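Local coordinates for ATP-citrate lyase beta-subunit (PDB 6HXJ), which probably takes part, as the beta-subunit of ATP-citrate lyase, in cleaving citrate with ATP and CoA to give oxaloacetate, acetyl-CoA, ADP and phosphate, at residues A[212-215]-A[216-220]; A[331-334]-A[335-339]. All coordinates share one frame; numbering follows the deposited sequence.

Overall arrangement
Contact 1 (212-220) and contact 2 (331-339) are both local arrangements within one continuous piece of chain, but they belong to different parts of the protein, their centres about 35 Å apart. Contact 1 is a short 3-10 turn in the loop between strand 200-210 and helix 235-246, in the ATP-grasp part of the chain; it is partly buried, rich in charged residues and touched by another protein chain. Contact 2 lies within helix 328-344, in the citrate-binding part, and is buried. The first combines i to i+3 backbone bonds with histidine and arginine side chains; the second has regular i to i+4 bonds, with apolar side chains on its buried faces and a weak asparagine side-chain bond on the more exposed one.

Contact 1. Residues A[212-215]-A[216-220]; sequences YDAR and FRHAD
Ala-214 and His-218 meet through a carbonyl that serves two donors. Arg-217 N gives Ala-214 O a nearly straight bond of 2.9 Å, with an N-H...O angle of 164°, while His-218 ND1 reaches the same oxygen at 3.1 Å in a weak, bent bond. The imidazole meets this carbonyl at its edge, near the ring plane, because His-218 CG stands beside its own backbone N (chi1 -45°). The other ring nitrogen, NE2, makes a weak hydrogen bond to Asn-181 O, and the ring stacks with Trp-221. A second backbone bond, from His-218 N to Arg-215 O (2.9 Å), ends the 3-10 turn.

The apolar contact is modest: Ala-214 CB packs 4.0 Å from His-218 CE1, and its small methyl suits this buried side of the turn.

Carbonyl oxygens meet the ring of Phe-216, which, with chi1 64°, folds back over the preceding residues. Asp-213 O lies at the ring edge, 3.3 Å from Phe-216 CD1, and Ala-214 O lies over one face, displaced toward the rim.

Arg-217 and Asp-220 have charged partners beyond the turn. Arg-217 makes salt bridges with Asp-183 and, through NH1, with an acidic side chain of the chain of another protein; Asp-220 pairs with Lys-15. The chemistry thus divides by direction: backbone bonds hold the turn, with a weak bond from His-218 ND1 added, while the long side chain of Arg-217, bent at chi2 and chi3, carries its charge outward to Asp-183 of its own chain and to the chain of another protein.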
loop_
_atom_site.group_PDB
_atom_site.type_symbol
_atom_site.label_atom_id
_atom_site.label_comp_id
_atom_site.label_asym_id
_atom_site.label_seq_id
_atom_site.Cartn_x
_atom_site.Cartn_y
_atom_site.Cartn_z
ATOM N N TYR A 212 -6.318 -52.293 -23.172
ATOM C CA TYR A 212 -5.769 -51.698 -21.939
ATOM C C TYR A 212 -5.701 -50.176 -21.923
ATOM O O TYR A 212 -5.703 -49.625 -20.834
ATOM C CB TYR A 212 -4.413 -52.298 -21.528
ATOM C CG TYR A 212 -4.200 -52.311 -20.030
ATOM C CD1 TYR A 212 -5.024 -53.057 -19.193
ATOM C CD2 TYR A 212 -3.179 -51.566 -19.446
ATOM C CE1 TYR A 212 -4.850 -53.047 -17.812
ATOM C CE2 TYR A 212 -2.985 -51.559 -18.062
ATOM C CZ TYR A 212 -3.822 -52.303 -17.250
ATOM O OH TYR A 212 -3.636 -52.293 -15.887
ATOM N N ASP A 213 -5.735 -49.494 -23.078
ATOM C CA ASP A 213 -5.765 -48.027 -23.165
ATOM C C ASP A 213 -7.034 -47.455 -22.519
ATOM O O ASP A 213 -7.057 -46.293 -22.111
ATOM C CB ASP A 213 -5.745 -47.599 -24.641
ATOM C CG ASP A 213 -4.470 -47.925 -25.393
ATOM O OD1 ASP A 213 -3.375 -47.530 -24.912
ATOM O OD2 ASP A 213 -4.568 -48.509 -26.506
ATOM N N ALA A 214 -8.066 -48.296 -22.433
ATOM C CA ALA A 214 -9.386 -47.991 -21.918
ATOM C C ALA A 214 -9.479 -48.063 -20.431
ATOM O O ALA A 214 -10.531 -47.739 -19.899
ATOM C CB ALA A 214 -10.376 -48.957 -22.517
ATOM N N ARG A 215 -8.392 -48.449 -19.767
ATOM C CA ARG A 215 -8.362 -48.663 -18.294
ATOM C C ARG A 215 -8.970 -47.512 -17.487
ATOM O O ARG A 215 -9.524 -47.790 -16.425
ATOM C CB ARG A 215 -6.932 -48.919 -17.816
ATOM C CG ARG A 215 -6.852 -49.512 -16.418
ATOM C CD ARG A 215 -5.691 -48.985 -15.595
ATOM N NE ARG A 215 -5.816 -49.257 -14.169
ATOM C CZ ARG A 215 -6.199 -48.366 -13.261
ATOM N NH1 ARG A 215 -6.868 -48.755 -12.189
ATOM N NH2 ARG A 215 -5.919 -47.087 -13.428
ATOM N N PHE A 216 -8.873 -46.275 -17.961
ATOM C CA PHE A 216 -9.359 -45.118 -17.198
ATOM C C PHE A 216 -10.895 -45.177 -17.048
ATOM O O PHE A 216 -11.457 -44.463 -16.213
ATOM C CB PHE A 216 -8.917 -43.796 -17.861
ATOM C CG PHE A 216 -9.499 -43.592 -19.238
ATOM C CD1 PHE A 216 -8.874 -44.125 -20.361
ATOM C CD2 PHE A 216 -10.709 -42.933 -19.409
ATOM C CE1 PHE A 216 -9.459 -44.017 -21.624
ATOM C CE2 PHE A 216 -11.290 -42.824 -20.673
ATOM C CZ PHE A 216 -10.665 -43.374 -21.771
ATOM N N ARG A 217 -11.557 -45.958 -17.889
ATOM C CA ARG A 217 -13.001 -46.078 -17.828
ATOM C C ARG A 217 -13.365 -47.188 -16.855
ATOM O O ARG A 217 -14.517 -47.273 -16.436
ATOM C CB ARG A 217 -13.556 -46.445 -19.204
ATOM C CG ARG A 217 -13.390 -45.393 -20.251
ATOM C CD ARG A 217 -14.536 -45.464 -21.212
ATOM N NE ARG A 217 -14.310 -46.432 -22.283
ATOM C CZ ARG A 217 -14.525 -46.174 -23.570
ATOM N NH1 ARG A 217 -14.964 -44.982 -23.948
ATOM N NH2 ARG A 217 -14.325 -47.113 -24.485
ATOM N N HIS A 218 -12.392 -48.083 -16.547
ATOM C CA HIS A 218 -12.569 -49.252 -15.668
ATOM C C HIS A 218 -11.761 -49.198 -14.386
ATOM O O HIS A 218 -10.565 -49.532 -14.358
ATOM C CB HIS A 218 -12.256 -50.556 -16.399
ATOM C CG HIS A 218 -12.855 -50.620 -17.756
ATOM N ND1 HIS A 218 -12.231 -50.042 -18.832
ATOM C CD2 HIS A 218 -14.040 -51.125 -18.153
ATOM C CE1 HIS A 218 -13.035 -50.234 -19.857
ATOM N NE2 HIS A 218 -14.134 -50.884 -19.498
ATOM N N ALA A 219 -12.449 -48.859 -13.299
ATOM C CA ALA A 219 -11.874 -48.804 -11.956
ATOM C C ALA A 219 -11.781 -50.206 -11.295
ATOM O O ALA A 219 -11.048 -50.380 -10.318
ATOM C CB ALA A 219 -12.688 -47.872 -11.094
ATOM N N ASP A 220 -12.484 -51.197 -11.872
ATOM C CA ASP A 220 -12.481 -52.573 -11.394
ATOM C C ASP A 220 -11.348 -53.426 -11.991
ATOM O O ASP A 220 -11.227 -54.601 -11.629
ATOM C CB ASP A 220 -13.865 -53.216 -11.620
ATOM C CG ASP A 220 -14.199 -53.664 -13.036
ATOM O OD1 ASP A 220 -13.976 -52.869 -13.986
ATOM O OD2 ASP A 220 -14.730 -54.787 -13.190
#

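Contact 2. Residues A[331-334]-A[335-339]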
loop_
_atom_site.group_PDB
_atom_site.type_symbol
_atom_site.label_atom_id
_atom_site.label_comp_id
_atom_site.label_asym_id
_atom_site.label_seq_id
_atom_site.Cartn_x
_atom_site.Cartn_y
_atom_site.Cartn_z
ATOM N N THR A 331 17.285 -34.421 -27.069
ATOM C CA THR A 331 17.417 -35.878 -27.077
ATOM C C THR A 331 18.844 -36.328 -27.326
ATOM O O THR A 331 19.256 -37.315 -26.723
ATOM C CB THR A 331 16.431 -36.562 -28.019
ATOM O OG1 THR A 331 16.447 -35.932 -29.289
ATOM C CG2 THR A 331 15.003 -36.624 -27.455
ATOM N N PHE A 332 19.599 -35.618 -28.188
ATOM C CA PHE A 332 20.994 -35.936 -28.442
ATOM C C PHE A 332 21.840 -35.576 -27.263
ATOM O O PHE A 332 22.829 -36.261 -27.065
ATOM C CB PHE A 332 21.544 -35.321 -29.738
ATOM C CG PHE A 332 21.398 -36.218 -30.942
ATOM C CD1 PHE A 332 20.426 -37.220 -30.975
ATOM C CD2 PHE A 332 22.244 -36.083 -32.036
ATOM C CE1 PHE A 332 20.312 -38.075 -32.072
ATOM C CE2 PHE A 332 22.111 -36.926 -33.148
ATOM C CZ PHE A 332 21.144 -37.914 -33.158
ATOM N N SER A 333 21.455 -34.585 -26.427
ATOM C CA SER A 333 22.227 -34.292 -25.211
ATOM C C SER A 333 22.109 -35.445 -24.187
ATOM O O SER A 333 23.103 -35.800 -23.540
ATOM C CB SER A 333 21.829 -32.943 -24.612
ATOM O OG SER A 333 20.711 -33.024 -23.737
ATOM N N GLY A 334 20.918 -36.047 -24.111
ATOM C CA GLY A 334 20.645 -37.191 -23.249
ATOM C C GLY A 334 21.434 -38.398 -23.712
ATOM O O GLY A 334 21.972 -39.117 -22.887
ATOM N N ILE A 335 21.549 -38.597 -25.063
ATOM C CA ILE A 335 22.321 -39.670 -25.736
ATOM C C ILE A 335 23.809 -39.456 -25.483
ATOM O O ILE A 335 24.502 -40.401 -25.116
ATOM C CB ILE A 335 22.004 -39.845 -27.282
ATOM C CG1 ILE A 335 20.550 -40.289 -27.523
ATOM C CG2 ILE A 335 22.972 -40.849 -27.971
ATOM C CD1 ILE A 335 20.068 -40.230 -28.966
ATOM N N ILE A 336 24.284 -38.208 -25.658
ATOM C CA ILE A 336 25.679 -37.810 -25.447
ATOM C C ILE A 336 26.062 -38.057 -23.993
ATOM O O ILE A 336 27.072 -38.719 -23.750
ATOM C CB ILE A 336 25.986 -36.349 -25.926
ATOM C CG1 ILE A 336 25.880 -36.213 -27.451
ATOM C CG2 ILE A 336 27.379 -35.888 -25.464
ATOM C CD1 ILE A 336 25.723 -34.789 -27.947
ATOM N N ASN A 337 25.248 -37.555 -23.037
ATOM C CA ASN A 337 25.481 -37.742 -21.598
ATOM C C ASN A 337 25.600 -39.224 -21.220
ATOM O O ASN A 337 26.584 -39.603 -20.580
ATOM C CB ASN A 337 24.450 -36.993 -20.777
ATOM C CG ASN A 337 24.857 -35.553 -20.668
ATOM O OD1 ASN A 337 25.965 -35.240 -20.190
ATOM N ND2 ASN A 337 24.031 -34.659 -21.216
ATOM N N GLY A 338 24.696 -40.047 -21.748
ATOM C CA GLY A 338 24.709 -41.491 -21.559
ATOM C C GLY A 338 25.876 -42.192 -22.232
ATOM O O GLY A 338 26.289 -43.256 -21.772
ATOM N N PHE A 339 26.403 -41.623 -23.337
ATOM C CA PHE A 339 27.574 -42.171 -24.035
ATOM C C PHE A 339 28.841 -41.864 -23.252
ATOM O O PHE A 339 29.725 -42.709 -23.174
ATOM C CB PHE A 339 27.699 -41.606 -25.457
ATOM C CG PHE A 339 26.937 -42.329 -26.541
ATOM C CD1 PHE A 339 26.569 -43.668 -26.389
ATOM C CD2 PHE A 339 26.644 -41.699 -27.737
ATOM C CE1 PHE A 339 25.869 -44.338 -27.392
ATOM C CE2 PHE A 339 25.963 -42.379 -28.752
ATOM C CZ PHE A 339 25.572 -43.692 -28.568
#
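The ring of Phe-332 meets Ile-335 obliquely, neither squarely over a face nor at an edge: Ile-335 CD1 comes to 3.6 Å from Phe-332 CD1. The isoleucine lies alongside the phenylalanine, both reaching off the helix the same way, and Ile-335, with CG1 beside its backbone N (chi1 -64°), extends its chain back toward the ring. Leu-366 and Ile-369 of helix 362-371 also pack on Phe-332, whereas Ile-335 reaches Val-318 of strand 315-318 and Val-300 of helix 297-309. Large apolar residues suit these buried positions.

The backbone is regular. Ile-336 N bonds to Phe-332 O at 2.8 Å, and Gly-338 N to Gly-334 O at 3.1 Å; these two buried glycines present bare backbone at the helix surface. Ser-333 O accepts twice from one residue: Asn-337 N approaches almost straight at 2.8 Å, with an N-H...O angle of 167°, while the side-chain ND2 adds a weak bond. The amide can bend back because CG lies beside the backbone N (chi1 -82°). On this more exposed side, Ser-333 OG turns to Ala-330 O, a serine hydroxyl satisfied by its own helix.

The helix is amphipathic: Phe-332, Ile-335, Ile-336 and Phe-339 face the sheet and flanking helices 297-309 and 362-371, Ser-333 and Asn-337 the more exposed side. This befits 328-344, the crossover helix of the beta-alpha-beta unit joining parallel strands 315-318 and 352-356 in the citrate-binding region.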